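Local structure of lovastatin nonaketide synthase, polyketide synthase component (Aspergillus terreus, 7CPX) at residues Val269-Gly274 with Ala303-Thr308; Ile1871-Ser1876 with Tyr1890-His1895; Glu1910-Ile1915 with Ile2129-Glu2134. The protein builds the dihydromonacolin L polyketide of lovastatin from malonyl-CoA, as the multidomain partner of the separate protein LovC. The protein carries 2 engineered substitutions. All coordinates share one frame; numbering follows the deposited sequence.

Contact 1. Residues Val269-Gly274 with Ala303-Thr308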
loop_
_atom_site.group_PDB
_atom_site.type_symbol
_atom_site.label_atom_id
_atom_site.label_comp_id
_atom_site.label_asym_id
_atom_site.label_seq_id
_atom_site.Cartn_x
_atom_site.Cartn_y
_atom_site.Cartn_z
ATOM N N VAL A 269 -47.963 -28.487 13.239
ATOM C CA VAL A 269 -47.651 -29.877 12.939
ATOM C C VAL A 269 -47.039 -29.928 11.549
ATOM O O VAL A 269 -47.721 -29.680 10.551
ATOM C CB VAL A 269 -48.897 -30.768 13.023
ATOM C CG1 VAL A 269 -48.688 -32.046 12.233
ATOM C CG2 VAL A 269 -49.224 -31.090 14.467
ATOM N N ILE A 270 -45.755 -30.270 11.478
ATOM C CA ILE A 270 -45.095 -30.562 10.211
ATOM C C ILE A 270 -45.477 -31.994 9.848
ATOM O O ILE A 270 -44.887 -32.957 10.343
ATOM C CB ILE A 270 -43.580 -30.379 10.298
ATOM C CG1 ILE A 270 -43.251 -28.955 10.749
ATOM C CG2 ILE A 270 -42.937 -30.662 8.954
ATOM C CD1 ILE A 270 -41.778 -28.695 10.924
ATOM N N ARG A 271 -46.495 -32.131 8.998
ATOM C CA ARG A 271 -46.977 -33.453 8.619
ATOM C C ARG A 271 -45.955 -34.188 7.766
ATOM O O ARG A 271 -45.736 -35.392 7.946
ATOM C CB ARG A 271 -48.303 -33.315 7.873
ATOM C CG ARG A 271 -48.870 -34.613 7.343
ATOM C CD ARG A 271 -50.311 -34.426 6.909
ATOM N NE ARG A 271 -50.911 -35.660 6.419
ATOM C CZ ARG A 271 -52.215 -35.855 6.280
ATOM N NH1 ARG A 271 -53.093 -34.925 6.620
ATOM N NH2 ARG A 271 -52.651 -37.013 5.796
ATOM N N GLU A 272 -45.320 -33.485 6.833
ATOM C CA GLU A 272 -44.342 -34.099 5.950
ATOM C C GLU A 272 -43.429 -33.013 5.407
ATOM O O GLU A 272 -43.844 -31.865 5.229
ATOM C CB GLU A 272 -45.023 -34.851 4.802
ATOM C CG GLU A 272 -44.075 -35.631 3.910
ATOM C CD GLU A 272 -43.391 -36.769 4.637
ATOM O OE1 GLU A 272 -43.802 -37.084 5.774
ATOM O OE2 GLU A 272 -42.439 -37.350 4.074
ATOM N N THR A 273 -42.180 -33.391 5.144
ATOM C CA THR A 273 -41.180 -32.462 4.622
ATOM C C THR A 273 -40.323 -33.221 3.614
ATOM O O THR A 273 -39.360 -33.894 3.990
ATOM C CB THR A 273 -40.327 -31.874 5.738
ATOM O OG1 THR A 273 -41.177 -31.338 6.758
ATOM C CG2 THR A 273 -39.438 -30.768 5.196
ATOM N N GLY A 274 -40.677 -33.107 2.339
ATOM C CA GLY A 274 -39.896 -33.711 1.284
ATOM C C GLY A 274 -38.825 -32.770 0.768
ATOM O O GLY A 274 -38.956 -31.550 0.837
ATOM N N ALA A 303 -47.244 -37.743 2.860
ATOM C CA ALA A 303 -48.129 -37.323 3.936
ATOM C C ALA A 303 -49.460 -38.060 3.920
ATOM O O ALA A 303 -50.247 -37.897 4.859
ATOM C CB ALA A 303 -48.385 -35.818 3.847
ATOM N N GLY A 304 -49.731 -38.855 2.889
ATOM C CA GLY A 304 -51.038 -39.456 2.740
ATOM C C GLY A 304 -52.084 -38.506 2.211
ATOM O O GLY A 304 -53.278 -38.733 2.421
ATOM N N LEU A 305 -51.666 -37.442 1.532
ATOM C CA LEU A 305 -52.559 -36.405 1.036
ATOM C C LEU A 305 -52.671 -36.508 -0.477
ATOM O O LEU A 305 -51.655 -36.585 -1.176
ATOM C CB LEU A 305 -52.046 -35.020 1.433
ATOM C CG LEU A 305 -52.097 -34.698 2.925
ATOM C CD1 LEU A 305 -51.398 -33.384 3.208
ATOM C CD2 LEU A 305 -53.532 -34.646 3.407
ATOM N N ASP A 306 -53.903 -36.508 -0.977
ATOM C CA ASP A 306 -54.143 -36.508 -2.414
ATOM C C ASP A 306 -54.056 -35.078 -2.931
ATOM O O ASP A 306 -54.832 -34.212 -2.514
ATOM C CB ASP A 306 -55.507 -37.115 -2.730
ATOM C CG ASP A 306 -55.628 -38.552 -2.263
ATOM O OD1 ASP A 306 -54.597 -39.257 -2.232
ATOM O OD2 ASP A 306 -56.753 -38.976 -1.926
ATOM N N ILE A 307 -53.114 -34.832 -3.843
ATOM C CA ILE A 307 -52.924 -33.475 -4.347
ATOM C C ILE A 307 -54.157 -33.028 -5.116
ATOM O O ILE A 307 -54.492 -31.838 -5.136
ATOM C CB ILE A 307 -51.658 -33.353 -5.227
ATOM C CG1 ILE A 307 -50.662 -34.498 -5.002
ATOM C CG2 ILE A 307 -50.960 -32.037 -4.946
ATOM C CD1 ILE A 307 -50.892 -35.701 -5.907
ATOM N N THR A 308 -54.851 -33.967 -5.761
ATOM C CA THR A 308 -56.026 -33.613 -6.547
ATOM C C THR A 308 -57.187 -33.178 -5.663
ATOM O O THR A 308 -58.016 -32.365 -6.086
ATOM C CB THR A 308 -56.448 -34.795 -7.419
ATOM O OG1 THR A 308 -56.770 -35.914 -6.585
ATOM C CG2 THR A 308 -55.328 -35.182 -8.370
#

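Contact 2. Residues Ile1871-Ser1876 with Tyr1890-His1895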
loop_
_atom_site.group_PDB
_atom_site.type_symbol
_atom_site.label_atom_id
_atom_site.label_comp_id
_atom_site.label_asym_id
_atom_site.label_seq_id
_atom_site.Cartn_x
_atom_site.Cartn_y
_atom_site.Cartn_z
ATOM N N ILE A 1871 40.157 25.189 -36.367
ATOM C CA ILE A 1871 41.050 24.322 -35.613
ATOM C C ILE A 1871 40.634 22.884 -35.883
ATOM O O ILE A 1871 39.520 22.476 -35.542
ATOM C CB ILE A 1871 41.009 24.636 -34.112
ATOM C CG1 ILE A 1871 41.295 26.119 -33.871
ATOM C CG2 ILE A 1871 42.013 23.770 -33.367
ATOM C CD1 ILE A 1871 41.150 26.539 -32.430
ATOM N N TYR A 1872 41.526 22.116 -36.497
ATOM C CA TYR A 1872 41.325 20.682 -36.679
ATOM C C TYR A 1872 41.788 20.000 -35.400
ATOM O O TYR A 1872 42.987 19.854 -35.156
ATOM C CB TYR A 1872 42.090 20.184 -37.897
ATOM C CG TYR A 1872 41.744 20.921 -39.171
ATOM C CD1 TYR A 1872 42.344 22.133 -39.479
ATOM C CD2 TYR A 1872 40.816 20.405 -40.065
ATOM C CE1 TYR A 1872 42.032 22.811 -40.640
ATOM C CE2 TYR A 1872 40.498 21.076 -41.229
ATOM C CZ TYR A 1872 41.109 22.279 -41.512
ATOM O OH TYR A 1872 40.797 22.953 -42.670
ATOM N N VAL A 1873 40.832 19.589 -34.577
ATOM C CA VAL A 1873 41.119 19.171 -33.211
ATOM C C VAL A 1873 41.681 17.757 -33.212
ATOM O O VAL A 1873 41.088 16.837 -33.788
ATOM C CB VAL A 1873 39.854 19.259 -32.345
ATOM C CG1 VAL A 1873 40.166 18.876 -30.913
ATOM C CG2 VAL A 1873 39.272 20.658 -32.403
ATOM N N HIS A 1874 42.833 17.585 -32.565
ATOM C CA HIS A 1874 43.388 16.268 -32.289
ATOM C C HIS A 1874 42.948 15.759 -30.925
ATOM O O HIS A 1874 42.625 14.576 -30.776
ATOM C CB HIS A 1874 44.916 16.315 -32.344
ATOM C CG HIS A 1874 45.468 16.589 -33.707
ATOM N ND1 HIS A 1874 44.937 17.541 -34.548
ATOM C CD2 HIS A 1874 46.512 16.039 -34.371
ATOM C CE1 HIS A 1874 45.623 17.561 -35.676
ATOM N NE2 HIS A 1874 46.584 16.659 -35.595
ATOM N N PHE A 1875 42.931 16.643 -29.929
ATOM C CA PHE A 1875 42.531 16.295 -28.576
ATOM C C PHE A 1875 41.642 17.395 -28.020
ATOM O O PHE A 1875 41.789 18.569 -28.369
ATOM C CB PHE A 1875 43.749 16.091 -27.670
ATOM C CG PHE A 1875 44.711 15.058 -28.176
ATOM C CD1 PHE A 1875 44.556 13.725 -27.841
ATOM C CD2 PHE A 1875 45.769 15.420 -28.989
ATOM C CE1 PHE A 1875 45.439 12.772 -28.307
ATOM C CE2 PHE A 1875 46.655 14.473 -29.459
ATOM C CZ PHE A 1875 46.490 13.146 -29.117
ATOM N N SER A 1876 40.717 17.005 -27.147
ATOM C CA SER A 1876 39.782 17.969 -26.581
ATOM C C SER A 1876 39.323 17.506 -25.207
ATOM O O SER A 1876 39.505 16.347 -24.833
ATOM C CB SER A 1876 38.564 18.170 -27.487
ATOM O OG SER A 1876 37.783 16.991 -27.561
ATOM N N TYR A 1890 34.735 24.409 -24.412
ATOM C CA TYR A 1890 35.454 23.145 -24.382
ATOM C C TYR A 1890 36.918 23.394 -24.711
ATOM O O TYR A 1890 37.233 24.001 -25.736
ATOM C CB TYR A 1890 34.859 22.159 -25.385
ATOM C CG TYR A 1890 33.415 21.798 -25.137
ATOM C CD1 TYR A 1890 33.076 20.751 -24.294
ATOM C CD2 TYR A 1890 32.390 22.484 -25.770
ATOM C CE1 TYR A 1890 31.757 20.407 -24.076
ATOM C CE2 TYR A 1890 31.069 22.148 -25.559
ATOM C CZ TYR A 1890 30.756 21.109 -24.711
ATOM O OH TYR A 1890 29.440 20.774 -24.495
ATOM N N LEU A 1891 37.810 22.922 -23.851
ATOM C CA LEU A 1891 39.235 23.077 -24.105
ATOM C C LEU A 1891 39.645 22.104 -25.203
ATOM O O LEU A 1891 39.501 20.887 -25.044
ATOM C CB LEU A 1891 40.036 22.835 -22.830
ATOM C CG LEU A 1891 41.532 23.173 -22.855
ATOM C CD1 LEU A 1891 42.332 22.144 -23.640
ATOM C CD2 LEU A 1891 41.758 24.565 -23.425
ATOM N N VAL A 1892 40.153 22.635 -26.312
ATOM C CA VAL A 1892 40.515 21.827 -27.467
ATOM C C VAL A 1892 41.970 22.093 -27.817
ATOM O O VAL A 1892 42.508 23.172 -27.554
ATOM C CB VAL A 1892 39.604 22.124 -28.679
ATOM C CG1 VAL A 1892 38.151 21.878 -28.318
ATOM C CG2 VAL A 1892 39.806 23.554 -29.156
ATOM N N GLN A 1893 42.605 21.091 -28.415
ATOM C CA GLN A 1893 43.969 21.192 -28.907
ATOM C C GLN A 1893 44.021 20.573 -30.292
ATOM O O GLN A 1893 43.350 19.571 -30.552
ATOM C CB GLN A 1893 44.951 20.481 -27.970
ATOM C CG GLN A 1893 46.399 20.497 -28.437
ATOM C CD GLN A 1893 47.314 19.721 -27.511
ATOM O OE1 GLN A 1893 46.853 18.986 -26.639
ATOM N NE2 GLN A 1893 48.619 19.881 -27.696
ATOM N N GLY A 1894 44.807 21.163 -31.184
ATOM C CA GLY A 1894 44.941 20.586 -32.504
ATOM C C GLY A 1894 45.575 21.552 -33.484
ATOM O O GLY A 1894 46.059 22.621 -33.115
ATOM N N HIS A 1895 45.547 21.143 -34.748
ATOM C CA HIS A 1895 46.229 21.866 -35.808
ATOM C C HIS A 1895 45.423 23.067 -36.283
ATOM O O HIS A 1895 44.198 23.119 -36.151
ATOM C CB HIS A 1895 46.493 20.942 -36.997
ATOM C CG HIS A 1895 47.539 19.904 -36.738
ATOM N ND1 HIS A 1895 47.779 18.861 -37.606
ATOM C CD2 HIS A 1895 48.410 19.748 -35.713
ATOM C CE1 HIS A 1895 48.753 18.108 -37.129
ATOM N NE2 HIS A 1895 49.152 18.623 -35.980
#

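Contact 3. Residues Glu1910-Ile1915 with Ile2129-Glu2134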
loop_
_atom_site.group_PDB
_atom_site.type_symbol
_atom_site.label_atom_id
_atom_site.label_comp_id
_atom_site.label_asym_id
_atom_site.label_seq_id
_atom_site.Cartn_x
_atom_site.Cartn_y
_atom_site.Cartn_z
ATOM N N GLU A 1910 33.535 26.037 -28.687
ATOM C CA GLU A 1910 32.158 26.098 -28.224
ATOM C C GLU A 1910 31.309 24.930 -28.705
ATOM O O GLU A 1910 30.091 24.949 -28.496
ATOM C CB GLU A 1910 31.503 27.411 -28.677
ATOM C CG GLU A 1910 32.192 28.658 -28.152
ATOM C CD GLU A 1910 31.590 29.933 -28.708
ATOM O OE1 GLU A 1910 30.704 29.841 -29.582
ATOM O OE2 GLU A 1910 32.002 31.028 -28.270
ATOM N N ARG A 1911 31.906 23.919 -29.340
ATOM C CA ARG A 1911 31.151 22.805 -29.895
ATOM C C ARG A 1911 31.738 21.435 -29.592
ATOM O O ARG A 1911 31.035 20.436 -29.781
ATOM C CB ARG A 1911 31.024 22.955 -31.421
ATOM C CG ARG A 1911 30.111 24.087 -31.860
ATOM C CD ARG A 1911 28.646 23.724 -31.674
ATOM N NE ARG A 1911 27.762 24.857 -31.924
ATOM C CZ ARG A 1911 27.373 25.729 -31.003
ATOM N NH1 ARG A 1911 27.776 25.635 -29.745
ATOM N NH2 ARG A 1911 26.559 26.720 -31.351
ATOM N N ASN A 1912 32.984 21.347 -29.133
ATOM C CA ASN A 1912 33.620 20.067 -28.835
ATOM C C ASN A 1912 33.606 19.161 -30.063
ATOM O O ASN A 1912 33.085 18.044 -30.045
ATOM C CB ASN A 1912 32.935 19.379 -27.655
ATOM C CG ASN A 1912 33.691 18.159 -27.174
ATOM O OD1 ASN A 1912 34.896 18.034 -27.395
ATOM N ND2 ASN A 1912 32.986 17.247 -26.517
ATOM N N ALA A 1913 34.190 19.665 -31.144
ATOM C CA ALA A 1913 34.138 18.997 -32.433
ATOM C C ALA A 1913 35.537 18.739 -32.967
ATOM O O ALA A 1913 36.497 19.432 -32.616
ATOM C CB ALA A 1913 33.347 19.825 -33.449
ATOM N N SER A 1914 35.638 17.722 -33.828
ATOM C CA SER A 1914 36.901 17.440 -34.499
ATOM C C SER A 1914 37.419 18.677 -35.214
ATOM O O SER A 1914 38.631 18.903 -35.286
ATOM C CB SER A 1914 36.719 16.289 -35.488
ATOM O OG SER A 1914 35.802 16.643 -36.508
ATOM N N ILE A 1915 36.513 19.487 -35.753
ATOM C CA ILE A 1915 36.854 20.750 -36.390
ATOM C C ILE A 1915 36.013 21.843 -35.749
ATOM O O ILE A 1915 34.788 21.716 -35.654
ATOM C CB ILE A 1915 36.628 20.704 -37.913
ATOM C CG1 ILE A 1915 37.431 19.551 -38.518
ATOM C CG2 ILE A 1915 37.031 22.027 -38.549
ATOM C CD1 ILE A 1915 37.270 19.394 -40.012
ATOM N N ILE A 2129 39.507 13.486 -24.955
ATOM C CA ILE A 2129 39.133 12.777 -26.169
ATOM C C ILE A 2129 40.223 12.971 -27.208
ATOM O O ILE A 2129 40.674 14.095 -27.455
ATOM C CB ILE A 2129 37.785 13.291 -26.700
ATOM C CG1 ILE A 2129 36.670 13.040 -25.690
ATOM C CG2 ILE A 2129 37.466 12.630 -28.023
ATOM C CD1 ILE A 2129 35.678 14.173 -25.623
ATOM N N SER A 2130 40.639 11.871 -27.825
ATOM C CA SER A 2130 41.631 11.875 -28.896
ATOM C C SER A 2130 40.882 11.768 -30.217
ATOM O O SER A 2130 40.420 10.689 -30.598
ATOM C CB SER A 2130 42.621 10.728 -28.721
ATOM O OG SER A 2130 43.453 10.596 -29.859
ATOM N N TRP A 2131 40.760 12.889 -30.912
ATOM C CA TRP A 2131 40.020 12.920 -32.164
ATOM C C TRP A 2131 40.842 12.279 -33.276
ATOM O O TRP A 2131 41.983 12.696 -33.503
ATOM C CB TRP A 2131 39.669 14.351 -32.534
ATOM C CG TRP A 2131 38.581 14.926 -31.695
ATOM C CD1 TRP A 2131 38.725 15.750 -30.623
ATOM C CD2 TRP A 2131 37.175 14.716 -31.855
ATOM N NE1 TRP A 2131 37.496 16.072 -30.104
ATOM C CE2 TRP A 2131 36.526 15.449 -30.844
ATOM C CE3 TRP A 2131 36.401 13.981 -32.756
ATOM C CZ2 TRP A 2131 35.142 15.468 -30.709
ATOM C CZ3 TRP A 2131 35.028 14.001 -32.621
ATOM C CH2 TRP A 2131 34.413 14.739 -31.604
ATOM N N PRO A 2132 40.315 11.283 -33.987
ATOM C CA PRO A 2132 41.074 10.705 -35.102
ATOM C C PRO A 2132 41.355 11.751 -36.169
ATOM O O PRO A 2132 40.539 12.639 -36.426
ATOM C CB PRO A 2132 40.155 9.594 -35.620
ATOM C CG PRO A 2132 38.793 9.991 -35.180
ATOM C CD PRO A 2132 38.977 10.681 -33.867
ATOM N N ARG A 2133 42.528 11.637 -36.793
ATOM C CA ARG A 2133 42.972 12.606 -37.784
ATOM C C ARG A 2133 43.054 12.052 -39.196
ATOM O O ARG A 2133 43.006 12.835 -40.149
ATOM C CB ARG A 2133 44.346 13.167 -37.394
ATOM C CG ARG A 2133 44.351 13.941 -36.085
ATOM C CD ARG A 2133 43.261 14.999 -36.068
ATOM N NE ARG A 2133 43.177 15.695 -37.345
ATOM C CZ ARG A 2133 42.151 16.443 -37.727
ATOM N NH1 ARG A 2133 41.109 16.641 -36.938
ATOM N NH2 ARG A 2133 42.169 16.998 -38.935
ATOM N N GLU A 2134 43.177 10.740 -39.357
ATOM C CA GLU A 2134 43.206 10.130 -40.677
ATOM C C GLU A 2134 41.792 9.759 -41.100
ATOM O O GLU A 2134 40.983 9.314 -40.281
ATOM C CB GLU A 2134 44.103 8.893 -40.683
ATOM C CG GLU A 2134 45.531 9.167 -40.234
ATOM C CD GLU A 2134 46.243 10.168 -41.124
ATOM O OE1 GLU A 2134 45.760 10.419 -42.248
ATOM O OE2 GLU A 2134 47.285 10.707 -40.696
#

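Contact 1. Residues Val269-Gly274 with Ala303-Thr308
R271 donates twice to A303 O, the backbone oxygen of the residue that follows helix 289-302. Its extended chain lays the guanidinium edge against A303 O, and NE (2.8 Å to that oxygen) and NH2 (2.7 Å to it) both donate there side-on. The oxygen lies only 13° out of the guanidinium plane, while the two nitrogens reach it from the same face of its carbonyl plane. L305 CD2 lies over one face of the guanidinium, offset toward its rim. A303 CB touches both strand side chains, 3.6 Å from R271 NE and from E272 CB. This is the compact, buried part. Toward solvent the contact thins out at exposed G304, whose positive phi belongs to a Schellman motif ending the helix; its O stays 3.8 Å from R271 NH2. R271 NH1 forms a salt bridge with E446, E272 OE1 forms one with R196, and E272 OE2 is hydrogen-bonded to Q302. In the thiolase-type ketosynthase fold, R271 and E272 form a classic beta bulge opposite I444. Strand 268-277 lies between strands 11-19 and 439-446, and the turn after helix 289-302 packs against the bulge and also reaches I444.

Contact 2. Residues Ile1871-Ser1876 with Tyr1890-His1895
H1874 and H1895 meet edge to face: the edge of the H1874 ring is turned toward the face of H1895, with NE2 over the centre of the H1895 ring, centroids 3.8 Å apart and planes at 52°. The H1874 ring is held in this pose by its own strand. CG stands anti to the carbonyl carbon (chi1 -67°), which brings ND1 back to donate to Y1872 O at 3.1 Å, the acceptor lying almost in the ring plane. Y1872 O is therefore doubly used, since H1895 N reaches it from the opposite face of its plane at 2.9 Å. The return bond, Y1872 N to H1895 O, completes an antiparallel hydrogen-bonded pair. Further along, one carbonyl serves two successive donors: Q1893 O accepts from H1874 N in its carbonyl plane, at 2.9 Å, and from F1875 N, tilted from that plane, at 3.0 Å. Two residues facing one is the signature of a classic beta bulge, and it coincides with the corner that strand 1869-1883 turns within the hairpin it makes with strand 1887-1898. Q1893 N donates to F1875 O at 2.7 Å, the return bond of the F1875-Q1893 pair within the bulge. G1894 faces V1873 in a non-hydrogen-bonded pair, with backbone angles that suit glycine. The V1873 and V1892 side chains cross at about a right angle, V1873 CG1 4.0 Å from V1892 CB. Several polar groups are satisfied from outside the hairpin: S1876 OG by W2131 NE1 and N1912 OD1, V1873 O by R2133 NH1, and the Q1893 amide nitrogen weakly by the carbonyls of L1931 and S1932. Backbone bonds also join V1873 to S1914, H1874 to W2131 and S1876 to I2129.

Contact 3. Residues Glu1910-Ile1915 with Ile2129-Glu2134
N1912 begins the contact with its backbone oxygen, which lies 3.4 Å from W2131 CZ2 in an oblique approach to the indole. Its side chain, with CG anti to the backbone N (chi1 -171°), crosses that of I2129 at about a right angle, and ND2 comes within 4.2 Å of I2129 CD1. The amide plane stands 81° from the indole plane, so the two do not stack. At A1913 it is the main chain that touches: CB points away from the second segment, while the carbonyl carbon lies over the rim of one indole face, 4.0 Å from W2131 CZ2. S1914 has the largest share of this segment. Its backbone N lies over the centre of the same face, its CA makes a CH-pi contact 4.1 Å from the centroid of the five-membered ring, 23° off the normal, and its CB lies 3.6 Å from W2131 CE3. S1914 OG is bonded to S1833 O and V1838 N. I2129 CG2 flanks the opposite face, 4.0 Å above it, so the indole is packed on both sides. R2133, bent twice along its chain, sets the edge of its guanidinium toward S1914 O, although NH1 is 3.7 Å from that oxygen. No hydrogen bond joins the two segments directly; strand 1869-1883 pairs with both and, through S1876 and V1873, holds the polar ends of N1912, W2131 and R2133, strand 1838-1842 packs on N1912, A1913 and W2131, and helix 2111-2117 lies against I2129 and W2131.

In the fold
Contact 1 stands alone in the ketosynthase, its centre about 111 Å from that of contact 2 and 106 Å from that of contact 3, on the opposite side of the chain's centre. Contacts 2 and 3 come later in the chain, in that order, with centres about 6 Å apart. They share a curled mixed sheet in which strand 1869-1883 pairs with strands 1887-1898, 1915-1918 and 2128-2130; besides its hairpin partner, it is bonded by S1914 just before the corner and by W2131 at it. Residues more than 200 positions apart are thus brought together in one domain, probably the non-functional enoylreductase-like region of this synthase.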